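Local coordinates for protein putative aldehyde dehydrogenase (PDB 4YWE) that probably oxidises aldehydes with NAD or NADP as electron acceptor, as a member of the aldehyde dehydrogenase family, and binds calcium and magnesium ions, at residues His14-Glu19 and Asn208-Tyr213; Val141-Glu146 and Thr477-Ile482; Gly416-Ile421 and Leu454-Val459. One frame throughout, in Å; residues are numbered along the deposited sequence.

Interaction 1: His14-Glu19 and Asn208-Tyr213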
loop_
_atom_site.group_PDB
_atom_site.type_symbol
_atom_site.label_atom_id
_atom_site.label_comp_id
_atom_site.label_asym_id
_atom_site.label_seq_id
_atom_site.Cartn_x
_atom_site.Cartn_y
_atom_site.Cartn_z
ATOM N N HIS A 14 -20.872 27.562 -23.739
ATOM C CA HIS A 14 -20.439 26.666 -22.676
ATOM C C HIS A 14 -20.733 25.227 -23.074
ATOM O O HIS A 14 -21.462 24.981 -24.032
ATOM C CB HIS A 14 -21.140 26.993 -21.355
ATOM C CG HIS A 14 -20.899 28.389 -20.870
ATOM N ND1 HIS A 14 -19.637 28.884 -20.631
ATOM C CD2 HIS A 14 -21.762 29.387 -20.566
ATOM C CE1 HIS A 14 -19.731 30.134 -20.208
ATOM N NE2 HIS A 14 -21.008 30.461 -20.159
ATOM N N PHE A 15 -20.165 24.277 -22.340
ATOM C CA PHE A 15 -20.478 22.871 -22.555
ATOM C C PHE A 15 -21.125 22.297 -21.302
ATOM O O PHE A 15 -20.440 21.813 -20.402
ATOM C CB PHE A 15 -19.224 22.080 -22.927
ATOM C CG PHE A 15 -19.505 20.669 -23.359
ATOM C CD1 PHE A 15 -20.053 20.410 -24.604
ATOM C CD2 PHE A 15 -19.219 19.604 -22.523
ATOM C CE1 PHE A 15 -20.314 19.114 -25.007
ATOM C CE2 PHE A 15 -19.477 18.304 -22.920
ATOM C CZ PHE A 15 -20.025 18.060 -24.166
ATOM N N ILE A 16 -22.451 22.364 -21.248
ATOM C CA ILE A 16 -23.197 21.940 -20.072
ATOM C C ILE A 16 -24.146 20.800 -20.426
ATOM O O ILE A 16 -24.872 20.875 -21.419
ATOM C CB ILE A 16 -23.970 23.123 -19.457
ATOM C CG1 ILE A 16 -23.029 24.304 -19.207
ATOM C CG2 ILE A 16 -24.667 22.698 -18.172
ATOM C CD1 ILE A 16 -23.725 25.545 -18.686
ATOM N N ALA A 17 -24.125 19.748 -19.609
ATOM C CA ALA A 17 -25.001 18.588 -19.780
ATOM C C ALA A 17 -24.862 17.950 -21.163
ATOM O O ALA A 17 -25.846 17.506 -21.752
ATOM C CB ALA A 17 -26.455 18.979 -19.523
ATOM N N GLY A 18 -23.635 17.912 -21.672
ATOM C CA GLY A 18 -23.349 17.259 -22.937
ATOM C C GLY A 18 -23.771 18.033 -24.171
ATOM O O GLY A 18 -23.767 17.497 -25.278
ATOM N N GLU A 19 -24.136 19.297 -23.984
ATOM C CA GLU A 19 -24.560 20.136 -25.100
ATOM C C GLU A 19 -23.917 21.515 -25.032
ATOM O O GLU A 19 -23.561 21.993 -23.956
ATOM C CB GLU A 19 -26.086 20.269 -25.121
ATOM C CG GLU A 19 -26.812 18.996 -25.526
ATOM C CD GLU A 19 -28.319 19.151 -25.506
ATOM O OE1 GLU A 19 -28.809 20.129 -24.902
ATOM O OE2 GLU A 19 -29.013 18.297 -26.093
ATOM N N ASN A 208 -18.224 19.264 -17.530
ATOM C CA ASN A 208 -18.862 20.531 -17.862
ATOM C C ASN A 208 -17.825 21.643 -17.947
ATOM O O ASN A 208 -16.972 21.775 -17.069
ATOM C CB ASN A 208 -19.933 20.889 -16.827
ATOM C CG ASN A 208 -20.971 19.799 -16.663
ATOM O OD1 ASN A 208 -21.937 19.725 -17.422
ATOM N ND2 ASN A 208 -20.778 18.943 -15.665
ATOM N N ILE A 209 -17.901 22.438 -19.008
ATOM C CA ILE A 209 -16.955 23.526 -19.211
ATOM C C ILE A 209 -17.683 24.863 -19.216
ATOM O O ILE A 209 -18.618 25.066 -19.990
ATOM C CB ILE A 209 -16.161 23.346 -20.518
ATOM C CG1 ILE A 209 -15.736 21.887 -20.705
ATOM C CG2 ILE A 209 -14.956 24.273 -20.536
ATOM C CD1 ILE A 209 -14.724 21.405 -19.693
ATOM N N VAL A 210 -17.256 25.773 -18.347
ATOM C CA VAL A 210 -17.807 27.123 -18.327
ATOM C C VAL A 210 -16.684 28.138 -18.495
ATOM O O VAL A 210 -15.908 28.377 -17.570
ATOM C CB VAL A 210 -18.598 27.393 -17.034
ATOM C CG1 VAL A 210 -19.106 28.831 -17.014
ATOM C CG2 VAL A 210 -19.755 26.416 -16.904
ATOM N N THR A 211 -16.596 28.727 -19.682
ATOM C CA THR A 211 -15.599 29.756 -19.950
ATOM C C THR A 211 -16.015 31.065 -19.293
ATOM O O THR A 211 -17.177 31.241 -18.940
ATOM C CB THR A 211 -15.400 29.982 -21.459
ATOM O OG1 THR A 211 -16.651 30.341 -22.060
ATOM C CG2 THR A 211 -14.869 28.721 -22.120
ATOM N N GLY A 212 -15.066 31.980 -19.128
ATOM C CA GLY A 212 -15.358 33.268 -18.530
ATOM C C GLY A 212 -14.225 33.835 -17.698
ATOM O O GLY A 212 -13.173 33.212 -17.554
ATOM N N TYR A 213 -14.443 35.027 -17.151
ATOM C CA TYR A 213 -13.432 35.685 -16.333
ATOM C C TYR A 213 -13.310 35.008 -14.976
ATOM O O TYR A 213 -14.278 34.450 -14.461
ATOM C CB TYR A 213 -13.763 37.168 -16.150
ATOM C CG TYR A 213 -13.670 37.985 -17.418
ATOM C CD1 TYR A 213 -12.458 38.145 -18.076
ATOM C CD2 TYR A 213 -14.792 38.608 -17.949
ATOM C CE1 TYR A 213 -12.368 38.895 -19.235
ATOM C CE2 TYR A 213 -14.711 39.360 -19.106
ATOM C CZ TYR A 213 -13.498 39.500 -19.744
ATOM O OH TYR A 213 -13.411 40.249 -20.895
#
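His14 lays its imidazole along Val210 and Thr211. Methyl CG1 of Val210 sits over one ring face, a CH-pi contact 3.8 Å from the centroid, while the carbonyl oxygen of Thr211 comes to the ring edge near CE1. ND1 accepts only a weak, bent bond from Thr211 N (3.2 Å, 130°), and NE2 has a weak partner in Asp50. With Phe15 the backbones pair: Phe15 N gives to Ile209 O at 2.9 Å and Ile209 N returns to Phe15 O at 3.0 Å, a single antiparallel hydrogen-bonded bridge. CB of Phe15 packs on CB of Ile209 (4.1 Å) and, with CG swung opposite the backbone N (chi1 -172°), the ring leads off to meet Trp20. Ile16 reaches Val210 loosely through CD1. From Ile16 to Glu19 the chain turns back in a type I' turn, and Ala17 N-H points almost straight at OD1 of Asn208 (3.1 Å, 173°); ND2 of that amide is taken by the carbonyls of Gly205 and Cys178. The N-terminal beta hairpin of 14-16 and 19-21 thus lies against the end of strand 207-209, where the chain passes through Gly212 into helix 214-223, a strand-turn-helix consistent with the Rossmann-type cofactor domain of aldehyde dehydrogenases.

Interaction 2: Val141-Glu146 and Thr477-Ile482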
loop_
_atom_site.group_PDB
_atom_site.type_symbol
_atom_site.label_atom_id
_atom_site.label_comp_id
_atom_site.label_asym_id
_atom_site.label_seq_id
_atom_site.Cartn_x
_atom_site.Cartn_y
_atom_site.Cartn_z
ATOM N N VAL A 141 -13.378 -4.565 9.798
ATOM C CA VAL A 141 -13.276 -3.161 9.427
ATOM C C VAL A 141 -12.727 -3.030 8.014
ATOM O O VAL A 141 -11.660 -3.555 7.704
ATOM C CB VAL A 141 -12.404 -2.388 10.428
ATOM C CG1 VAL A 141 -12.194 -0.955 9.960
ATOM C CG2 VAL A 141 -13.035 -2.418 11.814
ATOM N N LEU A 142 -13.468 -2.340 7.156
ATOM C CA LEU A 142 -13.006 -2.072 5.801
ATOM C C LEU A 142 -13.101 -0.582 5.492
ATOM O O LEU A 142 -13.914 0.136 6.076
ATOM C CB LEU A 142 -13.805 -2.878 4.771
ATOM C CG LEU A 142 -15.302 -2.608 4.599
ATOM C CD1 LEU A 142 -15.748 -3.009 3.202
ATOM C CD2 LEU A 142 -16.119 -3.356 5.641
ATOM N N THR A 143 -12.256 -0.122 4.578
ATOM C CA THR A 143 -12.282 1.268 4.146
ATOM C C THR A 143 -12.482 1.343 2.640
ATOM O O THR A 143 -11.964 0.513 1.893
ATOM C CB THR A 143 -10.990 2.014 4.525
ATOM O OG1 THR A 143 -9.898 1.512 3.745
ATOM C CG2 THR A 143 -10.680 1.841 6.008
ATOM N N VAL A 144 -13.243 2.338 2.200
ATOM C CA VAL A 144 -13.499 2.534 0.782
ATOM C C VAL A 144 -13.177 3.972 0.404
ATOM O O VAL A 144 -13.507 4.905 1.136
ATOM C CB VAL A 144 -14.954 2.179 0.420
ATOM C CG1 VAL A 144 -15.150 0.670 0.438
ATOM C CG2 VAL A 144 -15.922 2.860 1.374
ATOM N N ARG A 145 -12.522 4.147 -0.737
ATOM C CA ARG A 145 -12.159 5.477 -1.204
ATOM C C ARG A 145 -13.169 5.952 -2.239
ATOM O O ARG A 145 -13.117 5.566 -3.406
ATOM C CB ARG A 145 -10.740 5.478 -1.769
ATOM C CG ARG A 145 -9.707 5.059 -0.732
ATOM C CD ARG A 145 -8.280 5.142 -1.245
ATOM N NE ARG A 145 -7.339 4.643 -0.244
ATOM C CZ ARG A 145 -6.876 5.365 0.771
ATOM N NH1 ARG A 145 -7.259 6.627 0.921
ATOM N NH2 ARG A 145 -6.027 4.829 1.637
ATOM N N GLU A 146 -14.097 6.789 -1.789
ATOM C CA GLU A 146 -15.200 7.244 -2.623
ATOM C C GLU A 146 -14.923 8.621 -3.199
ATOM O O GLU A 146 -14.263 9.439 -2.560
ATOM C CB GLU A 146 -16.495 7.276 -1.813
ATOM C CG GLU A 146 -16.872 5.948 -1.192
ATOM C CD GLU A 146 -17.971 6.099 -0.169
ATOM O OE1 GLU A 146 -18.043 7.177 0.458
ATOM O OE2 GLU A 146 -18.765 5.151 0.003
ATOM N N THR A 477 -10.559 11.639 -3.780
ATOM C CA THR A 477 -11.482 10.766 -3.067
ATOM C C THR A 477 -11.494 11.107 -1.580
ATOM O O THR A 477 -10.658 11.877 -1.105
ATOM C CB THR A 477 -11.131 9.266 -3.239
ATOM O OG1 THR A 477 -9.808 9.014 -2.748
ATOM C CG2 THR A 477 -11.225 8.851 -4.704
ATOM N N ALA A 478 -12.456 10.541 -0.858
ATOM C CA ALA A 478 -12.537 10.698 0.591
ATOM C C ALA A 478 -12.745 9.337 1.238
ATOM O O ALA A 478 -13.574 8.548 0.786
ATOM C CB ALA A 478 -13.657 11.646 0.968
ATOM N N LEU A 479 -11.993 9.065 2.299
ATOM C CA LEU A 479 -12.022 7.749 2.925
ATOM C C LEU A 479 -13.257 7.562 3.801
ATOM O O LEU A 479 -13.567 8.396 4.655
ATOM C CB LEU A 479 -10.758 7.524 3.758
ATOM C CG LEU A 479 -10.511 6.080 4.201
ATOM C CD1 LEU A 479 -10.146 5.215 3.006
ATOM C CD2 LEU A 479 -9.432 6.008 5.271
ATOM N N LYS A 480 -13.963 6.461 3.571
ATOM C CA LYS A 480 -15.065 6.057 4.431
ATOM C C LYS A 480 -14.700 4.760 5.142
ATOM O O LYS A 480 -14.301 3.787 4.503
ATOM C CB LYS A 480 -16.357 5.876 3.628
ATOM C CG LYS A 480 -17.488 5.241 4.432
ATOM C CD LYS A 480 -18.679 4.879 3.556
ATOM C CE LYS A 480 -19.431 6.115 3.093
ATOM N NZ LYS A 480 -20.579 5.762 2.211
ATOM N N THR A 481 -14.831 4.748 6.463
ATOM C CA THR A 481 -14.528 3.550 7.239
ATOM C C THR A 481 -15.812 2.838 7.665
ATOM O O THR A 481 -16.730 3.456 8.205
ATOM C CB THR A 481 -13.684 3.883 8.482
ATOM O OG1 THR A 481 -12.495 4.571 8.077
ATOM C CG2 THR A 481 -13.298 2.614 9.227
ATOM N N ILE A 482 -15.869 1.536 7.412
ATOM C CA ILE A 482 -17.044 0.741 7.748
ATOM C C ILE A 482 -16.683 -0.322 8.778
ATOM O O ILE A 482 -15.909 -1.237 8.493
ATOM C CB ILE A 482 -17.654 0.102 6.490
ATOM C CG1 ILE A 482 -18.004 1.184 5.464
ATOM C CG2 ILE A 482 -18.880 -0.727 6.856
ATOM C CD1 ILE A 482 -18.459 0.639 4.125
HETATM O O HOH W 1 -8.804 8.470 -0.241
HETATM O O HOH W 2 -16.145 8.761 1.427
#
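Leu142 and Ile482, Val144 and Lys480, and Glu146 and Ala478 are the hydrogen-bonded pairs of an antiparallel ladder, each joined by two backbone bonds. The shortest is Ala478 N to Glu146 O at 2.7 Å; its return bond, Glu146 N to Ala478 O, is longer at 3.2 Å, the donor lying above the carbonyl plane. The end with Val141, Leu142, Thr481 and Ile482 is dry and packed on both faces. On one, Leu142 CD2 meets CB of Ile482 at 3.9 Å; on the other, Thr143 and Thr481 stand side by side, OG1 of Thr143 taking the N-H of Glu131. Midway, Val144 CG2 packs on CB of Lys480 (3.8 Å), and Leu479 CD1 touches CB of Thr143 at 3.6 Å and covers one face of the Arg145 guanidinium, which forms a salt bridge to Glu131.

Water enters at the Glu146 and Thr477 end. Water 1 lies in the guanidinium plane, accepting from Arg145 NH1 and hydrogen-bonded to Thr477 OG1, which also bonds to the carbonyl of Leu473; water 2 donates to both Glu146 OE1 and Ala478 O. Lys480, buried against the second subunit, bends at chi3 (-72°), bringing NZ to the syn lone pair of Glu146 OE2 at 2.9 Å; it also donates to the carbonyls of Ala433 and Leu436 of that subunit.

Strand 130-133 pairs with 139-155 on its other edge, Thr132 of a third subunit bonds to Thr143 O, and Thr481 and Ile482 form a parallel ladder with the second subunit, so the sheet runs on across the subunit interface.

Interaction 3: Gly416-Ile421 and Leu454-Val459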
loop_
_atom_site.group_PDB
_atom_site.type_symbol
_atom_site.label_atom_id
_atom_site.label_comp_id
_atom_site.label_asym_id
_atom_site.label_seq_id
_atom_site.Cartn_x
_atom_site.Cartn_y
_atom_site.Cartn_z
ATOM N N GLY A 416 8.431 26.701 -2.950
ATOM C CA GLY A 416 9.022 25.382 -2.817
ATOM C C GLY A 416 8.244 24.370 -3.632
ATOM O O GLY A 416 7.348 23.705 -3.116
ATOM N N LEU A 417 8.584 24.254 -4.911
ATOM C CA LEU A 417 7.812 23.429 -5.830
ATOM C C LEU A 417 8.650 22.303 -6.431
ATOM O O LEU A 417 8.307 21.126 -6.304
ATOM C CB LEU A 417 7.221 24.299 -6.943
ATOM C CG LEU A 417 6.247 23.628 -7.912
ATOM C CD1 LEU A 417 5.092 23.001 -7.155
ATOM C CD2 LEU A 417 5.733 24.633 -8.930
ATOM N N VAL A 418 9.748 22.673 -7.084
ATOM C CA VAL A 418 10.632 21.717 -7.744
ATOM C C VAL A 418 12.084 22.147 -7.523
ATOM O O VAL A 418 12.366 23.336 -7.385
ATOM C CB VAL A 418 10.288 21.598 -9.257
ATOM C CG1 VAL A 418 11.414 20.945 -10.046
ATOM C CG2 VAL A 418 8.987 20.828 -9.455
ATOM N N ALA A 419 12.999 21.185 -7.454
ATOM C CA ALA A 419 14.420 21.500 -7.383
ATOM C C ALA A 419 15.238 20.522 -8.221
ATOM O O ALA A 419 14.935 19.329 -8.271
ATOM C CB ALA A 419 14.896 21.493 -5.941
ATOM N N GLY A 420 16.269 21.037 -8.883
ATOM C CA GLY A 420 17.164 20.211 -9.673
ATOM C C GLY A 420 18.564 20.149 -9.093
ATOM O O GLY A 420 19.121 21.169 -8.683
ATOM N N ILE A 421 19.135 18.948 -9.055
ATOM C CA ILE A 421 20.474 18.745 -8.513
ATOM C C ILE A 421 21.412 18.218 -9.591
ATOM O O ILE A 421 21.153 17.177 -10.193
ATOM C CB ILE A 421 20.451 17.781 -7.314
ATOM C CG1 ILE A 421 19.596 18.348 -6.179
ATOM C CG2 ILE A 421 21.866 17.504 -6.831
ATOM C CD1 ILE A 421 19.440 17.399 -5.006
ATOM N N LEU A 454 4.640 11.231 -11.864
ATOM C CA LEU A 454 5.319 11.863 -10.736
ATOM C C LEU A 454 4.408 12.842 -10.005
ATOM O O LEU A 454 4.035 13.875 -10.564
ATOM C CB LEU A 454 6.580 12.587 -11.210
ATOM C CG LEU A 454 7.482 11.827 -12.183
ATOM C CD1 LEU A 454 8.707 12.656 -12.533
ATOM C CD2 LEU A 454 7.888 10.479 -11.607
ATOM N N PRO A 455 4.049 12.521 -8.751
ATOM C CA PRO A 455 3.211 13.403 -7.931
ATOM C C PRO A 455 3.791 14.811 -7.839
ATOM O O PRO A 455 4.969 14.981 -7.521
ATOM C CB PRO A 455 3.207 12.709 -6.568
ATOM C CG PRO A 455 3.416 11.266 -6.897
ATOM C CD PRO A 455 4.392 11.277 -8.039
ATOM N N PHE A 456 2.957 15.803 -8.126
ATOM C CA PHE A 456 3.403 17.181 -8.278
ATOM C C PHE A 456 2.662 18.091 -7.307
ATOM O O PHE A 456 1.450 17.975 -7.141
ATOM C CB PHE A 456 3.186 17.638 -9.725
ATOM C CG PHE A 456 3.753 18.994 -10.038
ATOM C CD1 PHE A 456 5.058 19.130 -10.477
ATOM C CD2 PHE A 456 2.967 20.131 -9.921
ATOM C CE1 PHE A 456 5.578 20.378 -10.780
ATOM C CE2 PHE A 456 3.479 21.379 -10.220
ATOM C CZ PHE A 456 4.787 21.503 -10.650
ATOM N N GLY A 457 3.397 18.994 -6.669
ATOM C CA GLY A 457 2.817 19.908 -5.702
ATOM C C GLY A 457 3.880 20.647 -4.914
ATOM O O GLY A 457 5.051 20.269 -4.931
ATOM N N GLY A 458 3.480 21.701 -4.215
ATOM C CA GLY A 458 4.444 22.523 -3.511
ATOM C C GLY A 458 4.300 22.577 -2.005
ATOM O O GLY A 458 3.405 21.965 -1.423
ATOM N N VAL A 459 5.215 23.304 -1.375
ATOM C CA VAL A 459 5.103 23.655 0.031
ATOM C C VAL A 459 5.180 25.172 0.111
ATOM O O VAL A 459 5.540 25.827 -0.866
ATOM C CB VAL A 459 6.194 22.991 0.888
ATOM C CG1 VAL A 459 6.063 21.473 0.842
ATOM C CG2 VAL A 459 7.576 23.432 0.426
HETATM O O HOH W 3 6.346 19.557 -7.365
#
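Gly416 and Val459 are joined by one backbone bond, Val459 N to Gly416 O, 2.8 Å long, fairly straight at 161° and in the carbonyl plane. Beside it, Gly458 CA comes to 3.2 Å from the same oxygen, and CG2 of Val459 lies 3.6 Å from Gly416 O. Leu417 splits its two methyls: CD1 presses on the peptide of Gly457, 3.5 Å from its carbonyl carbon, and CD2 reaches CZ of Phe456 at 3.7 Å. From the next residue, CG2 of Val418 meets CE1 of Phe456 just as closely. Both aliphatic chains lie at about a right angle to the Phe456 side chain, which stretches across to them because its CG is anti to the backbone N (chi1 -173°). A water closes the middle of the contact: it donates to Leu417 O at 2.7 Å and accepts from Gly457 N at 3.1 Å, lying above one face of the Phe456 ring.

Further out, Ser462 OG takes the N-H of Gly416, Arg466 NH1 donates to Gly458 O, and Lys468 makes a cation-pi contact with Phe456. Leu417 also packs on Cys290, and Phe456 lies about 3 Å, side chain to side chain, from Glu256, the predicted active-site residue. With one direct bond and one water bridge, polar linkage is sparse, so apolar packing does much of the joining, and the lysine charge probably polarises the ring beside Glu256.

The three contacts do not touch one another: interactions 1 and 2 have centres 32 Å apart, as do 1 and 3, while 2 and 3 are 29 Å apart. Interactions 1 and 2 reach the same mixed sheet, through strand 207-209 in one case and strands 139-155 and 477-485 in the other, and their segments alternate along the sequence. Interaction 3 belongs partly to the other large sheet, through strand 418-422; it follows interaction 1 and is nested within the long loop closed by interaction 2. Both 2 and 3 touch the second subunit: Pro455 O has a weak hydrogen bond with Thr481 OG1 of that subunit, so the segment carrying Phe456, next to the predicted active site, also borders the interface.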